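Local atomic coordinates of RNA polymerase sigma factor SIGMA-28 (FliA) (Aquifex aeolicus, PDB entry 1RP3), a protein that probably acts as the flagellar sigma factor that guides RNA polymerase to promoter DNA, and is held inactive by the anti-sigma factor FlgM. Residues Leu24-Ala29 with Val40-Leu45; Thr30-His35 with Gly78-Tyr83; Lys134-Ile139 with Ser216-Ser221; Arg152-Asp157 with Arg175-Lys180. All coordinates share one frame; numbering follows the deposited sequence.

Interaction 1: Leu24-Ala29 with Val40-Leu45; sequences LVKAIA and VDIRDL
Where Ala29 meets Ile42 and Leu45 the touching side chains are aliphatic; the flat groups of the region, the Arg43 guanidinium and the Asp41 carboxylate, pair with each other on the far side of the Val40-Leu45 segment. Asp41 CG lies at the guanidinium edge, in its plane, and Arg43 grips the carboxylate side-on. Arg43 NH2 reaches the syn lone pair of Asp41 OD2 at 2.9 Å, forming a salt bridge, while Arg43 NE adds a weak bond to Asp41 OD1. Arg43 N meets that same Asp41 OD1 at 3.1 Å from above the carboxylate plane, 52° out of it, so Asp41 serves as N-cap of helix 42-58. This junction lies in sigma-70 region 2, a helical bundle, and the capped turn presents its inner side to helix 7-33. The evidence for tight approach is the CA-to-CA distance of 5.7 Å between Ala29 and Leu45, compatible with a side chain of one methyl. Ala29 CB touches two partners, 3.9 Å from Ile42 CG1 and 3.9 Å from Leu45 CB, both on the side of helix 42-58. Ile42 CG1 stands anti to the backbone N (chi1 -168°), and the extended chain carries Ile42 CD1 to 4.5 Å from Lys26 CD, at the margin of the contact. Leu45 CD2 lies 4.1 Å from Ala29 O. Ile46 also packs on Ala29, and Val25 touches Ile46 and Leu53 further along helix 42-58. Leu46 of the FlgM chain packs on Lys26, whose NZ makes a weak, long ion pair with Asp50 of FlgM.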
loop_
_atom_site.group_PDB
_atom_site.type_symbol
_atom_site.label_atom_id
_atom_site.label_comp_id
_atom_site.label_asym_id
_atom_site.label_seq_id
_atom_site.Cartn_x
_atom_site.Cartn_y
_atom_site.Cartn_z
ATOM N N LEU A 24 -9.203 10.578 0.845
ATOM C CA LEU A 24 -8.265 9.878 -0.016
ATOM C C LEU A 24 -7.040 9.426 0.796
ATOM O O LEU A 24 -6.579 8.294 0.645
ATOM C CB LEU A 24 -7.861 10.756 -1.203
ATOM C CG LEU A 24 -6.922 10.097 -2.212
ATOM C CD1 LEU A 24 -7.493 8.759 -2.698
ATOM C CD2 LEU A 24 -6.690 11.040 -3.375
ATOM N N VAL A 25 -6.542 10.280 1.686
ATOM C CA VAL A 25 -5.406 9.903 2.517
ATOM C C VAL A 25 -5.765 8.707 3.416
ATOM O O VAL A 25 -4.936 7.821 3.658
ATOM C CB VAL A 25 -4.955 11.061 3.422
ATOM C CG1 VAL A 25 -3.791 10.610 4.295
ATOM C CG2 VAL A 25 -4.558 12.287 2.585
ATOM N N LYS A 26 -7.006 8.685 3.900
ATOM C CA LYS A 26 -7.483 7.622 4.775
ATOM C C LYS A 26 -7.492 6.329 3.978
ATOM O O LYS A 26 -6.923 5.323 4.402
ATOM C CB LYS A 26 -8.908 7.939 5.243
ATOM C CG LYS A 26 -9.349 7.355 6.579
ATOM C CD LYS A 26 -8.959 5.919 6.772
ATOM C CE LYS A 26 -9.935 5.183 7.678
ATOM N NZ LYS A 26 -11.253 4.908 7.009
ATOM N N ALA A 27 -8.115 6.374 2.805
ATOM C CA ALA A 27 -8.226 5.210 1.941
ATOM C C ALA A 27 -6.873 4.589 1.588
ATOM O O ALA A 27 -6.690 3.372 1.671
ATOM C CB ALA A 27 -8.974 5.584 0.709
ATOM N N ILE A 28 -5.904 5.451 1.292
ATOM C CA ILE A 28 -4.561 5.024 0.925
ATOM C C ILE A 28 -3.826 4.420 2.118
ATOM O O ILE A 28 -3.181 3.385 1.986
ATOM C CB ILE A 28 -3.762 6.207 0.288
ATOM C CG1 ILE A 28 -4.394 6.552 -1.065
ATOM C CG2 ILE A 28 -2.297 5.831 0.094
ATOM C CD1 ILE A 28 -3.939 7.884 -1.667
ATOM N N ALA A 29 -3.957 5.039 3.284
ATOM C CA ALA A 29 -3.296 4.550 4.488
ATOM C C ALA A 29 -3.864 3.198 4.893
ATOM O O ALA A 29 -3.125 2.273 5.239
ATOM C CB ALA A 29 -3.451 5.568 5.617
ATOM N N VAL A 40 2.201 -1.081 13.237
ATOM C CA VAL A 40 2.328 0.231 12.599
ATOM C C VAL A 40 1.008 0.981 12.764
ATOM O O VAL A 40 -0.048 0.491 12.374
ATOM C CB VAL A 40 2.711 0.124 11.106
ATOM C CG1 VAL A 40 2.707 1.500 10.450
ATOM C CG2 VAL A 40 4.093 -0.524 10.969
ATOM N N ASP A 41 1.087 2.151 13.392
ATOM C CA ASP A 41 -0.068 2.997 13.670
ATOM C C ASP A 41 -0.557 3.756 12.433
ATOM O O ASP A 41 0.163 4.591 11.873
ATOM C CB ASP A 41 0.309 3.963 14.797
ATOM C CG ASP A 41 -0.887 4.646 15.428
ATOM O OD1 ASP A 41 -1.988 4.665 14.828
ATOM O OD2 ASP A 41 -0.708 5.190 16.541
ATOM N N ILE A 42 -1.806 3.495 12.046
ATOM C CA ILE A 42 -2.383 4.133 10.870
ATOM C C ILE A 42 -2.391 5.648 10.965
ATOM O O ILE A 42 -2.435 6.337 9.954
ATOM C CB ILE A 42 -3.807 3.617 10.545
ATOM C CG1 ILE A 42 -4.235 4.108 9.151
ATOM C CG2 ILE A 42 -4.798 4.036 11.619
ATOM C CD1 ILE A 42 -5.610 3.663 8.714
ATOM N N ARG A 43 -2.313 6.164 12.185
ATOM C CA ARG A 43 -2.303 7.600 12.394
ATOM C C ARG A 43 -0.975 8.186 11.926
ATOM O O ARG A 43 -0.933 9.321 11.458
ATOM C CB ARG A 43 -2.619 7.932 13.858
ATOM C CG ARG A 43 -4.075 7.603 14.263
ATOM C CD ARG A 43 -4.320 7.817 15.771
ATOM N NE ARG A 43 -3.349 7.097 16.601
ATOM C CZ ARG A 43 -3.161 7.306 17.903
ATOM N NH1 ARG A 43 -3.883 8.207 18.556
ATOM N NH2 ARG A 43 -2.196 6.667 18.537
ATOM N N ASP A 44 0.096 7.399 11.997
ATOM C CA ASP A 44 1.403 7.861 11.522
ATOM C C ASP A 44 1.362 7.986 9.998
ATOM O O ASP A 44 1.766 9.020 9.431
ATOM C CB ASP A 44 2.525 6.906 11.941
ATOM C CG ASP A 44 2.931 7.078 13.394
ATOM O OD1 ASP A 44 2.790 8.204 13.942
ATOM O OD2 ASP A 44 3.407 6.087 13.991
ATOM N N LEU A 45 0.804 6.956 9.358
ATOM C CA LEU A 45 0.665 6.908 7.910
ATOM C C LEU A 45 -0.158 8.102 7.461
ATOM O O LEU A 45 0.245 8.838 6.571
ATOM C CB LEU A 45 -0.042 5.617 7.483
ATOM C CG LEU A 45 0.715 4.290 7.351
ATOM C CD1 LEU A 45 2.016 4.302 8.061
ATOM C CD2 LEU A 45 -0.146 3.196 7.891
#

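Interaction 2: Thr30-His35 with Gly78-Tyr83; sequences TNIKKH and GAIYDY
Ile32 carries one half of this contact alone, meeting Ile80 and Tyr81 from the facing helix. The aliphatic part is a methyl-to-methyl touch: Ile32 CD1 lies 3.8 Å from Ile80 CG2, although the closest CA atoms, those of Ile32 and Ile80, are 9.0 Å apart. The side chains therefore span the gap between the backbones. Ile32 CG1 is anti to the carbonyl carbon (chi1 -69°), which extends the longer branch toward the partner helix.

The aliphatic-aromatic part involves the same methyl. Ile32 CD1 approaches the Tyr81 ring obliquely, 3.9 Å from Tyr81 CE2, and Ile32 CG1 is 3.8 Å from Tyr81 OH. With a carbon as the neighbour, the hydroxyl makes van der Waals contact here, and no hydrogen bond crosses between the segments. All three touching residues are buried, consistent with a piece of the region 2 core.

Polar links run outside the three touching residues: His35 ND1 is hydrogen-bonded to Lys224 NZ. Helix 129-158 also packs on Tyr81, through Phe141, Glu148 and Arg152, as does Phe86 of the FlgM chain, and helices 7-33 and 66-85 meet beside both.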
loop_
_atom_site.group_PDB
_atom_site.type_symbol
_atom_site.label_atom_id
_atom_site.label_comp_id
_atom_site.label_asym_id
_atom_site.label_seq_id
_atom_site.Cartn_x
_atom_site.Cartn_y
_atom_site.Cartn_z
ATOM N N THR A 30 -5.179 3.062 4.774
ATOM C CA THR A 30 -5.850 1.815 5.119
ATOM C C THR A 30 -5.377 0.691 4.177
ATOM O O THR A 30 -5.089 -0.421 4.614
ATOM C CB THR A 30 -7.404 1.979 5.013
ATOM O OG1 THR A 30 -7.837 3.023 5.891
ATOM C CG2 THR A 30 -8.133 0.699 5.403
ATOM N N ASN A 31 -5.298 0.990 2.886
ATOM C CA ASN A 31 -4.882 0.002 1.902
ATOM C C ASN A 31 -3.441 -0.447 2.092
ATOM O O ASN A 31 -3.121 -1.632 1.930
ATOM C CB ASN A 31 -5.105 0.522 0.490
ATOM C CG ASN A 31 -4.907 -0.547 -0.547
ATOM O OD1 ASN A 31 -4.025 -0.438 -1.392
ATOM N ND2 ASN A 31 -5.706 -1.611 -0.474
ATOM N N ILE A 32 -2.580 0.495 2.467
ATOM C CA ILE A 32 -1.181 0.183 2.711
ATOM C C ILE A 32 -1.089 -0.602 4.018
ATOM O O ILE A 32 -0.306 -1.542 4.121
ATOM C CB ILE A 32 -0.316 1.472 2.747
ATOM C CG1 ILE A 32 -0.242 2.078 1.349
ATOM C CG2 ILE A 32 1.082 1.194 3.235
ATOM C CD1 ILE A 32 0.411 3.446 1.311
ATOM N N LYS A 33 -1.948 -0.264 4.981
ATOM C CA LYS A 33 -1.968 -0.951 6.276
ATOM C C LYS A 33 -2.198 -2.456 6.150
ATOM O O LYS A 33 -1.777 -3.229 7.007
ATOM C CB LYS A 33 -3.024 -0.346 7.205
ATOM C CG LYS A 33 -2.490 0.726 8.136
ATOM C CD LYS A 33 -1.638 0.135 9.245
ATOM C CE LYS A 33 -2.472 -0.680 10.224
ATOM N NZ LYS A 33 -1.633 -1.370 11.259
ATOM N N LYS A 34 -2.848 -2.880 5.077
ATOM C CA LYS A 34 -3.104 -4.307 4.882
ATOM C C LYS A 34 -1.829 -5.123 4.656
ATOM O O LYS A 34 -1.834 -6.350 4.787
ATOM C CB LYS A 34 -4.053 -4.528 3.710
ATOM C CG LYS A 34 -5.457 -4.000 3.920
ATOM C CD LYS A 34 -6.265 -4.180 2.637
ATOM C CE LYS A 34 -7.733 -3.857 2.840
ATOM N NZ LYS A 34 -8.505 -4.131 1.605
ATOM N N HIS A 35 -0.733 -4.436 4.346
ATOM C CA HIS A 35 0.543 -5.090 4.081
ATOM C C HIS A 35 1.582 -4.793 5.151
ATOM O O HIS A 35 2.745 -5.156 5.010
ATOM C CB HIS A 35 1.102 -4.604 2.748
ATOM C CG HIS A 35 0.134 -4.720 1.608
ATOM N ND1 HIS A 35 0.260 -5.688 0.639
ATOM C CD2 HIS A 35 -0.942 -3.982 1.285
ATOM C CE1 HIS A 35 -0.713 -5.534 -0.246
ATOM N NE2 HIS A 35 -1.456 -4.514 0.115
ATOM N N GLY A 78 3.673 8.657 -2.002
ATOM C CA GLY A 78 5.084 8.968 -1.948
ATOM C C GLY A 78 5.519 9.378 -0.568
ATOM O O GLY A 78 6.521 8.872 -0.074
ATOM N N ALA A 79 4.747 10.248 0.079
ATOM C CA ALA A 79 5.099 10.705 1.422
ATOM C C ALA A 79 5.014 9.578 2.439
ATOM O O ALA A 79 5.797 9.527 3.380
ATOM C CB ALA A 79 4.208 11.875 1.855
ATOM N N ILE A 80 4.069 8.667 2.245
ATOM C CA ILE A 80 3.898 7.562 3.175
ATOM C C ILE A 80 5.039 6.562 3.007
ATOM O O ILE A 80 5.610 6.104 3.995
ATOM C CB ILE A 80 2.491 6.913 3.011
ATOM C CG1 ILE A 80 1.419 7.893 3.484
ATOM C CG2 ILE A 80 2.378 5.613 3.772
ATOM C CD1 ILE A 80 -0.009 7.407 3.268
ATOM N N TYR A 81 5.385 6.231 1.762
ATOM C CA TYR A 81 6.491 5.306 1.509
ATOM C C TYR A 81 7.820 5.949 1.906
ATOM O O TYR A 81 8.749 5.251 2.332
ATOM C CB TYR A 81 6.502 4.840 0.048
ATOM C CG TYR A 81 5.448 3.795 -0.241
ATOM C CD1 TYR A 81 5.569 2.502 0.267
ATOM C CD2 TYR A 81 4.317 4.105 -0.979
ATOM C CE1 TYR A 81 4.587 1.546 0.048
ATOM C CE2 TYR A 81 3.330 3.165 -1.203
ATOM C CZ TYR A 81 3.474 1.884 -0.689
ATOM O OH TYR A 81 2.514 0.936 -0.936
ATOM N N ASP A 82 7.899 7.276 1.805
ATOM C CA ASP A 82 9.107 8.000 2.201
ATOM C C ASP A 82 9.359 7.749 3.674
ATOM O O ASP A 82 10.505 7.561 4.093
ATOM C CB ASP A 82 8.960 9.518 2.016
ATOM C CG ASP A 82 9.273 9.985 0.595
ATOM O OD1 ASP A 82 9.905 9.224 -0.172
ATOM O OD2 ASP A 82 8.874 11.124 0.247
ATOM N N TYR A 83 8.285 7.793 4.460
ATOM C CA TYR A 83 8.394 7.576 5.887
ATOM C C TYR A 83 8.645 6.100 6.214
ATOM O O TYR A 83 9.488 5.787 7.050
ATOM C CB TYR A 83 7.145 8.088 6.616
ATOM C CG TYR A 83 6.924 7.448 7.969
ATOM C CD1 TYR A 83 7.764 7.736 9.043
ATOM C CD2 TYR A 83 5.885 6.542 8.172
ATOM C CE1 TYR A 83 7.577 7.144 10.286
ATOM C CE2 TYR A 83 5.692 5.947 9.408
ATOM C CZ TYR A 83 6.542 6.249 10.462
ATOM O OH TYR A 83 6.366 5.638 11.689
#

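Interaction 3: Lys134-Ile139 with Ser216-Ser221; sequences KTLDKI and SVSRVS
Leu136 points toward the facing helix and ends among Val217, Ser218 and Ser221, so one branched side chain is set against three residues spread over about one turn. Its CG stands anti to the carbonyl carbon (chi1 -69°), and an extended chi2 (173°) carries CD1 across to Ser218. Leu136 CD1 rests mainly there, 3.7 Å from Ser218 OG and equally close to Ser218 CA, while Leu136 CD2 lies 4.1 Å from Ser221 CB. Nearer the backbone, Leu136 CB is 3.9 Å from Ser221 OG. Val217 is a looser neighbour, with 4.4 Å between Leu136 CD1 and Val217 CG1. The short helix segments run almost parallel, 7° apart, with axes 10.5 Å from each other. They belong to different parts of the sigma factor: helix 129-158 to region 3, and helix 217-236 to region 4, where it is probably the recognition helix of the helix-turn-helix, as in relatives. Contact between the two parts is consistent with the compact, inactive conformation. The hydroxyl oxygens that touch Leu136 make their hydrogen bonds with other atoms. Ser221 OG donates to Val217 O at 3.0 Å, from above the carbonyl plane, and this carbonyl also takes the bond from Ser221 N. Replacing Ser221 with an alanine would probably cost Val217 O its second donor and open a small gap beside Leu136 CB. Ser218 OG is bonded to Asp118 OD1, and Asp118 OD2 takes Val217 N. Just before the helix, Ser216 at the N-cap accepts from Arg219 N through OG.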
loop_
_atom_site.group_PDB
_atom_site.type_symbol
_atom_site.label_atom_id
_atom_site.label_comp_id
_atom_site.label_asym_id
_atom_site.label_seq_id
_atom_site.Cartn_x
_atom_site.Cartn_y
_atom_site.Cartn_z
ATOM N N LYS A 134 4.241 -10.762 12.683
ATOM C CA LYS A 134 4.876 -9.457 12.571
ATOM C C LYS A 134 6.078 -9.581 11.639
ATOM O O LYS A 134 6.197 -8.838 10.659
ATOM C CB LYS A 134 5.333 -8.957 13.949
ATOM N N THR A 135 6.934 -10.557 11.932
ATOM C CA THR A 135 8.141 -10.795 11.149
ATOM C C THR A 135 7.870 -11.033 9.662
ATOM O O THR A 135 8.549 -10.454 8.808
ATOM C CB THR A 135 8.979 -11.929 11.756
ATOM O OG1 THR A 135 9.247 -11.608 13.123
ATOM C CG2 THR A 135 10.312 -12.066 11.020
ATOM N N LEU A 136 6.869 -11.861 9.366
ATOM C CA LEU A 136 6.471 -12.135 7.988
ATOM C C LEU A 136 5.960 -10.847 7.317
ATOM O O LEU A 136 6.146 -10.656 6.118
ATOM C CB LEU A 136 5.386 -13.215 7.948
ATOM C CG LEU A 136 5.846 -14.625 8.346
ATOM C CD1 LEU A 136 4.665 -15.557 8.438
ATOM C CD2 LEU A 136 6.855 -15.152 7.343
ATOM N N ASP A 137 5.351 -9.950 8.100
ATOM C CA ASP A 137 4.847 -8.694 7.561
ATOM C C ASP A 137 5.980 -7.734 7.221
ATOM O O ASP A 137 5.932 -7.075 6.182
ATOM C CB ASP A 137 3.844 -8.039 8.516
ATOM C CG ASP A 137 2.457 -8.677 8.445
ATOM O OD1 ASP A 137 2.082 -9.196 7.369
ATOM O OD2 ASP A 137 1.732 -8.646 9.463
ATOM N N LYS A 138 6.999 -7.672 8.080
ATOM C CA LYS A 138 8.155 -6.809 7.838
ATOM C C LYS A 138 8.916 -7.306 6.620
ATOM O O LYS A 138 9.309 -6.519 5.761
ATOM C CB LYS A 138 9.097 -6.776 9.045
ATOM C CG LYS A 138 8.531 -6.052 10.252
ATOM C CD LYS A 138 9.522 -6.013 11.398
ATOM C CE LYS A 138 10.747 -5.169 11.076
ATOM N NZ LYS A 138 11.723 -5.180 12.212
ATOM N N ILE A 139 9.079 -8.625 6.531
ATOM C CA ILE A 139 9.786 -9.244 5.421
ATOM C C ILE A 139 9.085 -8.894 4.116
ATOM O O ILE A 139 9.695 -8.342 3.194
ATOM C CB ILE A 139 9.863 -10.783 5.586
ATOM C CG1 ILE A 139 10.861 -11.140 6.689
ATOM C CG2 ILE A 139 10.255 -11.442 4.263
ATOM C CD1 ILE A 139 10.769 -12.589 7.145
ATOM N N SER A 216 -1.237 -22.118 5.298
ATOM C CA SER A 216 -0.739 -21.279 6.392
ATOM C C SER A 216 -0.401 -19.866 5.910
ATOM O O SER A 216 -0.254 -19.627 4.714
ATOM C CB SER A 216 0.535 -21.878 6.978
ATOM O OG SER A 216 1.595 -21.772 6.040
ATOM N N VAL A 217 -0.245 -18.948 6.860
ATOM C CA VAL A 217 0.113 -17.571 6.546
ATOM C C VAL A 217 1.571 -17.562 6.093
ATOM O O VAL A 217 1.933 -16.833 5.176
ATOM C CB VAL A 217 -0.087 -16.634 7.761
ATOM C CG1 VAL A 217 0.394 -15.208 7.434
ATOM C CG2 VAL A 217 -1.561 -16.615 8.153
ATOM N N SER A 218 2.392 -18.406 6.709
ATOM C CA SER A 218 3.799 -18.516 6.333
ATOM C C SER A 218 3.951 -18.897 4.858
ATOM O O SER A 218 4.820 -18.373 4.158
ATOM C CB SER A 218 4.494 -19.554 7.199
ATOM O OG SER A 218 4.333 -19.219 8.563
ATOM N N ARG A 219 3.089 -19.796 4.390
ATOM C CA ARG A 219 3.115 -20.235 3.003
ATOM C C ARG A 219 2.699 -19.115 2.048
ATOM O O ARG A 219 3.346 -18.900 1.017
ATOM C CB ARG A 219 2.209 -21.453 2.812
ATOM C CG ARG A 219 2.024 -21.897 1.365
ATOM C CD ARG A 219 3.351 -22.213 0.697
ATOM N NE ARG A 219 3.150 -22.629 -0.687
ATOM C CZ ARG A 219 4.111 -23.083 -1.487
ATOM N NH1 ARG A 219 5.361 -23.186 -1.045
ATOM N NH2 ARG A 219 3.814 -23.436 -2.733
ATOM N N VAL A 220 1.612 -18.418 2.375
ATOM C CA VAL A 220 1.145 -17.332 1.525
ATOM C C VAL A 220 2.196 -16.228 1.472
ATOM O O VAL A 220 2.431 -15.635 0.424
ATOM C CB VAL A 220 -0.214 -16.769 1.997
ATOM C CG1 VAL A 220 -0.568 -15.500 1.222
ATOM C CG2 VAL A 220 -1.295 -17.796 1.776
ATOM N N SER A 221 2.901 -16.046 2.582
ATOM C CA SER A 221 3.947 -15.037 2.675
ATOM C C SER A 221 5.172 -15.324 1.818
ATOM O O SER A 221 5.695 -14.407 1.179
ATOM C CB SER A 221 4.344 -14.806 4.131
ATOM O OG SER A 221 3.277 -14.162 4.810
#

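Interaction 4: Arg152-Asp157 with Arg175-Lys180; sequences RDFARD and RELTEK
Lys180 reaches the Phe154 ring through a bend at chi3 (-56°) in an otherwise extended chain, which brings NZ back over one face of the ring. Phe154 holds CG anti to its carbonyl carbon (chi1 -60°), directing the ring toward helix 167-185, and the two side chains approach from opposite directions. The result satisfies a cation-pi geometry: Lys180 NZ stands 4.2 Å from the Phe154 ring centroid, 25° off the normal. It is offset toward the rim, and the nearest ring carbon is Phe154 CE1, 3.8 Å from Lys180 NZ. One methylene joins in, Lys180 CD lying 3.9 Å from Phe154 CZ. Leu177 supplies the apolar partner, its CD1 approaching the ring obliquely at 3.6 Å from Phe154 CD2. A serine in place of Phe154 would probably leave the Lys180 ammonium without its aromatic partner and the Leu177 methyl without its main neighbour across the contact. Helices 129-158 and 167-185 follow each other in the chain, and these three side chains span the surface between them; the nearest CA atoms, of Phe154 and Leu177, are 8.1 Å apart. From the same helix as Phe154, Arg152 reaches helix 66-85, with a salt bridge to Asp82, and makes another to Glu148. With no hydrogen bond or salt bridge across the segments, the pairing rests on dispersion and the attraction of an ammonium to a ring face, which probably holds only modestly at a surface exposed to solvent.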
loop_
_atom_site.group_PDB
_atom_site.type_symbol
_atom_site.label_atom_id
_atom_site.label_comp_id
_atom_site.label_asym_id
_atom_site.label_seq_id
_atom_site.Cartn_x
_atom_site.Cartn_y
_atom_site.Cartn_z
ATOM N N ARG A 152 8.237 4.087 -8.579
ATOM C CA ARG A 152 8.461 5.517 -8.359
ATOM C C ARG A 152 9.371 6.081 -9.452
ATOM O O ARG A 152 9.219 7.234 -9.864
ATOM C CB ARG A 152 9.065 5.802 -6.984
ATOM C CG ARG A 152 9.078 7.289 -6.681
ATOM C CD ARG A 152 9.685 7.622 -5.340
ATOM N NE ARG A 152 8.921 7.057 -4.236
ATOM C CZ ARG A 152 8.858 7.584 -3.020
ATOM N NH1 ARG A 152 9.500 8.710 -2.735
ATOM N NH2 ARG A 152 8.210 6.929 -2.068
ATOM N N ASP A 153 10.332 5.273 -9.897
ATOM C CA ASP A 153 11.239 5.675 -10.966
ATOM C C ASP A 153 10.392 6.007 -12.197
ATOM O O ASP A 153 10.625 7.017 -12.859
ATOM C CB ASP A 153 12.230 4.551 -11.307
ATOM C CG ASP A 153 13.436 4.509 -10.369
ATOM O OD1 ASP A 153 13.841 5.568 -9.837
ATOM O OD2 ASP A 153 13.998 3.401 -10.183
ATOM N N PHE A 154 9.378 5.184 -12.470
ATOM C CA PHE A 154 8.501 5.418 -13.615
ATOM C C PHE A 154 7.699 6.691 -13.402
ATOM O O PHE A 154 7.671 7.554 -14.272
ATOM C CB PHE A 154 7.529 4.255 -13.825
ATOM C CG PHE A 154 8.194 2.930 -14.084
ATOM C CD1 PHE A 154 9.439 2.856 -14.699
ATOM C CD2 PHE A 154 7.558 1.743 -13.723
ATOM C CE1 PHE A 154 10.046 1.619 -14.954
ATOM C CE2 PHE A 154 8.151 0.502 -13.973
ATOM C CZ PHE A 154 9.400 0.442 -14.590
ATOM N N ALA A 155 7.074 6.808 -12.230
ATOM C CA ALA A 155 6.250 7.962 -11.872
ATOM C C ALA A 155 7.012 9.281 -11.882
ATOM O O ALA A 155 6.472 10.314 -12.276
ATOM C CB ALA A 155 5.620 7.744 -10.512
ATOM N N ARG A 156 8.259 9.241 -11.422
ATOM C CA ARG A 156 9.120 10.418 -11.369
ATOM C C ARG A 156 9.311 10.982 -12.777
ATOM O O ARG A 156 9.446 12.197 -12.964
ATOM C CB ARG A 156 10.466 10.034 -10.744
ATOM C CG ARG A 156 11.431 11.176 -10.526
ATOM C CD ARG A 156 12.638 10.728 -9.704
ATOM N NE ARG A 156 12.340 10.596 -8.277
ATOM C CZ ARG A 156 12.528 9.489 -7.559
ATOM N NH1 ARG A 156 13.014 8.389 -8.132
ATOM N NH2 ARG A 156 12.256 9.487 -6.256
ATOM N N ASP A 157 9.269 10.090 -13.765
ATOM C CA ASP A 157 9.433 10.469 -15.168
ATOM C C ASP A 157 8.135 10.938 -15.835
ATOM O O ASP A 157 8.107 12.001 -16.464
ATOM C CB ASP A 157 10.044 9.311 -15.971
ATOM C CG ASP A 157 11.459 8.946 -15.513
ATOM O OD1 ASP A 157 12.157 9.803 -14.920
ATOM O OD2 ASP A 157 11.876 7.791 -15.757
ATOM N N ARG A 175 -0.285 3.291 -21.376
ATOM C CA ARG A 175 -0.266 1.977 -22.026
ATOM C C ARG A 175 1.117 1.354 -22.028
ATOM O O ARG A 175 1.249 0.139 -21.915
ATOM C CB ARG A 175 -0.817 2.038 -23.454
ATOM C CG ARG A 175 -2.247 1.541 -23.547
ATOM C CD ARG A 175 -2.777 1.493 -24.971
ATOM N NE ARG A 175 -4.137 0.950 -24.997
ATOM C CZ ARG A 175 -4.821 0.655 -26.099
ATOM N NH1 ARG A 175 -4.281 0.850 -27.299
ATOM N NH2 ARG A 175 -6.048 0.153 -26.004
ATOM N N GLU A 176 2.150 2.182 -22.145
ATOM C CA GLU A 176 3.514 1.677 -22.128
ATOM C C GLU A 176 3.829 1.109 -20.741
ATOM O O GLU A 176 4.599 0.154 -20.609
ATOM C CB GLU A 176 4.498 2.790 -22.488
ATOM N N LEU A 177 3.210 1.688 -19.713
ATOM C CA LEU A 177 3.428 1.235 -18.348
ATOM C C LEU A 177 2.695 -0.063 -18.096
ATOM O O LEU A 177 3.274 -0.992 -17.542
ATOM C CB LEU A 177 2.981 2.283 -17.322
ATOM C CG LEU A 177 3.064 1.803 -15.861
ATOM C CD1 LEU A 177 4.483 1.365 -15.526
ATOM C CD2 LEU A 177 2.605 2.889 -14.904
ATOM N N THR A 178 1.428 -0.129 -18.502
ATOM C CA THR A 178 0.638 -1.336 -18.299
ATOM C C THR A 178 1.223 -2.544 -19.030
ATOM O O THR A 178 1.280 -3.639 -18.471
ATOM C CB THR A 178 -0.833 -1.145 -18.713
ATOM O OG1 THR A 178 -0.895 -0.750 -20.083
ATOM C CG2 THR A 178 -1.496 -0.075 -17.869
ATOM N N GLU A 179 1.691 -2.334 -20.259
ATOM C CA GLU A 179 2.268 -3.414 -21.056
ATOM C C GLU A 179 3.612 -3.889 -20.505
ATOM O O GLU A 179 3.956 -5.064 -20.620
ATOM C CB GLU A 179 2.411 -2.999 -22.529
ATOM C CG GLU A 179 1.091 -2.639 -23.233
ATOM C CD GLU A 179 0.048 -3.764 -23.219
ATOM O OE1 GLU A 179 0.426 -4.952 -23.368
ATOM O OE2 GLU A 179 -1.159 -3.453 -23.073
ATOM N N LYS A 180 4.362 -2.974 -19.902
ATOM C CA LYS A 180 5.659 -3.307 -19.327
ATOM C C LYS A 180 5.457 -4.181 -18.088
ATOM O O LYS A 180 6.257 -5.079 -17.814
ATOM C CB LYS A 180 6.410 -2.032 -18.949
ATOM C CG LYS A 180 7.903 -2.224 -18.714
ATOM C CD LYS A 180 8.538 -0.943 -18.186
ATOM C CE LYS A 180 8.277 0.241 -19.113
ATOM N NZ LYS A 180 8.677 1.535 -18.485
#

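In the fold
Interactions 1 and 2 form one continuous piece of region 2, their centres about 7 Å apart on the shared helix 7-33. Lys33 NZ probably hydrogen-bonds Val40 O at 2.7 Å, and Leu45 CD2 lies 3.4 Å from Lys33 CG. Interaction 4 is about 20 Å from interaction 2, centre to centre, yet the two are joined by the salt bridge of Asp82 OD1 with Arg152 NH1 at 2.6 Å. Interaction 3 uses the same helix 129-158 as interaction 4, but their centres are about 29 Å apart, on opposite sides of the chain's centre. FlgM touches residues of interactions 1, 2 and 4, whereas the segments of interaction 3 meet no other protein chain.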